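Oxidized polyvinyl alcohol hydrolase (Sphingopyxis, PDB 3WLA) hydrolyses the beta-diketone groups of oxidized polyvinyl alcohol in the periplasm, cleaving a carbon-carbon bond in the second step of polymer breakdown. Local coordinates at residues T24-D29 against L138-R143. Sequence-based numbering, arbitrary orientation.
Sequences TDFPSD and LEAMVR
In this alpha/beta-hydrolase fold, residues 24-29 of strand 21-28, at one edge of the central sheet, meet residues 138-143 of helix 133-145 through the ring of F26, which packs on A140. A G1 beta bulge, with D25 and F26 both facing R33 of the adjoining strand 31-38, interrupts the strand just here. F26 holds CG anti to its own nitrogen (chi1 180°), which stretches the ring away from the strand and brings its far end to the helix. There CE2 and CZ of F26 each lie 4.0 Å from A140 CB. The same F26 CZ is 3.8 Å from A140 O, and it approaches this oxygen and M141 N obliquely. Alanine suits the spot because its lone methyl lets the ring come down to the helix backbone, while the flat phenyl bridges the distance between the backbones, with the CA atoms of F26 and M141 8.1 Å apart. F26 is buried, with F16 edge-to-face against it and P13 beside it. M141 sends its flexible thioether away from F26, to F35, I83 and V51 on the sheet. On a more polar side of the helix, E139 and R143 stand one turn apart, and R143 also pairs with E9. R143 grips E139 side-on, NE and NH2 both reaching OE2; the NE bond, 2.8 Å long, uses the anti lone pair of OE2 and is nearly straight at 160°.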
loop_
_atom_site.group_PDB
_atom_site.type_symbol
_atom_site.label_atom_id
_atom_site.label_comp_id
_atom_site.label_asym_id
_atom_site.label_seq_id
_atom_site.Cartn_x
_atom_site.Cartn_y
_atom_site.Cartn_z
ATOM N N THR A 24 -4.764 15.156 -14.775
ATOM C CA THR A 24 -5.602 15.862 -13.799
ATOM C C THR A 24 -7.071 15.773 -14.198
ATOM O O THR A 24 -7.412 15.369 -15.314
ATOM C CB THR A 24 -5.186 17.352 -13.649
ATOM O OG1 THR A 24 -5.197 17.996 -14.951
ATOM C CG2 THR A 24 -3.765 17.437 -13.030
ATOM N N ASP A 25 -7.957 16.062 -13.261
ATOM C CA ASP A 25 -9.393 16.004 -13.528
ATOM C C ASP A 25 -10.019 14.671 -13.894
ATOM O O ASP A 25 -10.981 14.595 -14.670
ATOM C CB ASP A 25 -9.778 17.056 -14.585
ATOM C CG ASP A 25 -9.600 18.474 -14.069
ATOM O OD1 ASP A 25 -9.721 18.668 -12.836
ATOM O OD2 ASP A 25 -9.343 19.393 -14.884
ATOM N N PHE A 26 -9.482 13.609 -13.340
ATOM C CA PHE A 26 -10.041 12.288 -13.551
ATOM C C PHE A 26 -11.249 12.241 -12.628
ATOM O O PHE A 26 -11.120 12.448 -11.419
ATOM C CB PHE A 26 -9.051 11.231 -13.117
ATOM C CG PHE A 26 -9.550 9.852 -13.301
ATOM C CD1 PHE A 26 -9.356 9.193 -14.521
ATOM C CD2 PHE A 26 -10.198 9.193 -12.265
ATOM C CE1 PHE A 26 -9.791 7.888 -14.700
ATOM C CE2 PHE A 26 -10.649 7.884 -12.423
ATOM C CZ PHE A 26 -10.442 7.223 -13.656
ATOM N N PRO A 27 -12.452 11.982 -13.166
ATOM C CA PRO A 27 -13.618 11.947 -12.294
ATOM C C PRO A 27 -13.782 10.668 -11.520
ATOM O O PRO A 27 -13.786 9.578 -12.095
ATOM C CB PRO A 27 -14.782 12.192 -13.263
ATOM C CG PRO A 27 -14.299 11.618 -14.549
ATOM C CD PRO A 27 -12.860 12.095 -14.591
ATOM N N SER A 28 -13.953 10.792 -10.206
ATOM C CA SER A 28 -14.095 9.582 -9.413
ATOM C C SER A 28 -14.858 9.876 -8.127
ATOM O O SER A 28 -14.404 10.642 -7.291
ATOM C CB SER A 28 -12.689 8.980 -9.132
ATOM O OG SER A 28 -12.783 7.662 -8.598
ATOM N N ASP A 29 -16.026 9.255 -7.992
ATOM C CA ASP A 29 -16.895 9.463 -6.836
ATOM C C ASP A 29 -17.171 10.955 -6.674
ATOM O O ASP A 29 -17.318 11.447 -5.561
ATOM C CB ASP A 29 -16.281 8.887 -5.542
ATOM C CG ASP A 29 -16.595 7.429 -5.380
ATOM O OD1 ASP A 29 -17.793 7.109 -5.310
ATOM O OD2 ASP A 29 -15.684 6.589 -5.338
ATOM N N LEU A 138 -8.118 4.211 -7.092
ATOM C CA LEU A 138 -6.967 3.447 -7.513
ATOM C C LEU A 138 -7.376 2.410 -8.563
ATOM O O LEU A 138 -6.708 2.285 -9.580
ATOM C CB LEU A 138 -6.287 2.755 -6.293
ATOM C CG LEU A 138 -5.787 3.803 -5.276
ATOM C CD1 LEU A 138 -5.466 3.098 -4.013
ATOM C CD2 LEU A 138 -4.625 4.687 -5.816
ATOM N N GLU A 139 -8.469 1.679 -8.350
ATOM C CA GLU A 139 -8.837 0.679 -9.367
ATOM C C GLU A 139 -9.241 1.308 -10.721
ATOM O O GLU A 139 -8.821 0.840 -11.783
ATOM C CB GLU A 139 -9.979 -0.200 -8.870
ATOM C CG GLU A 139 -10.433 -1.238 -9.910
ATOM C CD GLU A 139 -11.612 -2.044 -9.453
ATOM O OE1 GLU A 139 -11.796 -2.245 -8.220
ATOM O OE2 GLU A 139 -12.362 -2.495 -10.343
ATOM N N ALA A 140 -10.073 2.350 -10.657
ATOM C CA ALA A 140 -10.582 3.052 -11.825
ATOM C C ALA A 140 -9.439 3.649 -12.618
ATOM O O ALA A 140 -9.429 3.616 -13.878
ATOM C CB ALA A 140 -11.534 4.137 -11.377
ATOM N N MET A 141 -8.471 4.214 -11.885
ATOM C CA MET A 141 -7.283 4.778 -12.498
ATOM C C MET A 141 -6.552 3.733 -13.381
ATOM O O MET A 141 -6.254 3.987 -14.554
ATOM C CB MET A 141 -6.332 5.255 -11.406
ATOM C CG MET A 141 -5.014 5.787 -11.893
ATOM S SD MET A 141 -3.886 6.190 -10.454
ATOM C CE MET A 141 -3.375 4.511 -9.959
ATOM N N VAL A 142 -6.239 2.576 -12.790
ATOM C CA VAL A 142 -5.519 1.545 -13.510
ATOM C C VAL A 142 -6.393 1.066 -14.653
ATOM O O VAL A 142 -5.905 0.983 -15.778
ATOM C CB VAL A 142 -5.131 0.370 -12.602
ATOM C CG1 VAL A 142 -4.493 -0.738 -13.443
ATOM C CG2 VAL A 142 -4.105 0.860 -11.530
ATOM N N ARG A 143 -7.664 0.759 -14.387
ATOM C CA ARG A 143 -8.545 0.325 -15.489
ATOM C C ARG A 143 -8.541 1.327 -16.657
ATOM O O ARG A 143 -8.600 0.922 -17.820
ATOM C CB ARG A 143 -9.972 0.114 -14.996
ATOM C CG ARG A 143 -10.213 -1.228 -14.369
ATOM C CD ARG A 143 -11.678 -1.357 -14.019
ATOM N NE ARG A 143 -11.880 -2.484 -13.108
ATOM C CZ ARG A 143 -11.780 -3.765 -13.450
ATOM N NH1 ARG A 143 -11.491 -4.112 -14.699
ATOM N NH2 ARG A 143 -11.948 -4.697 -12.526
#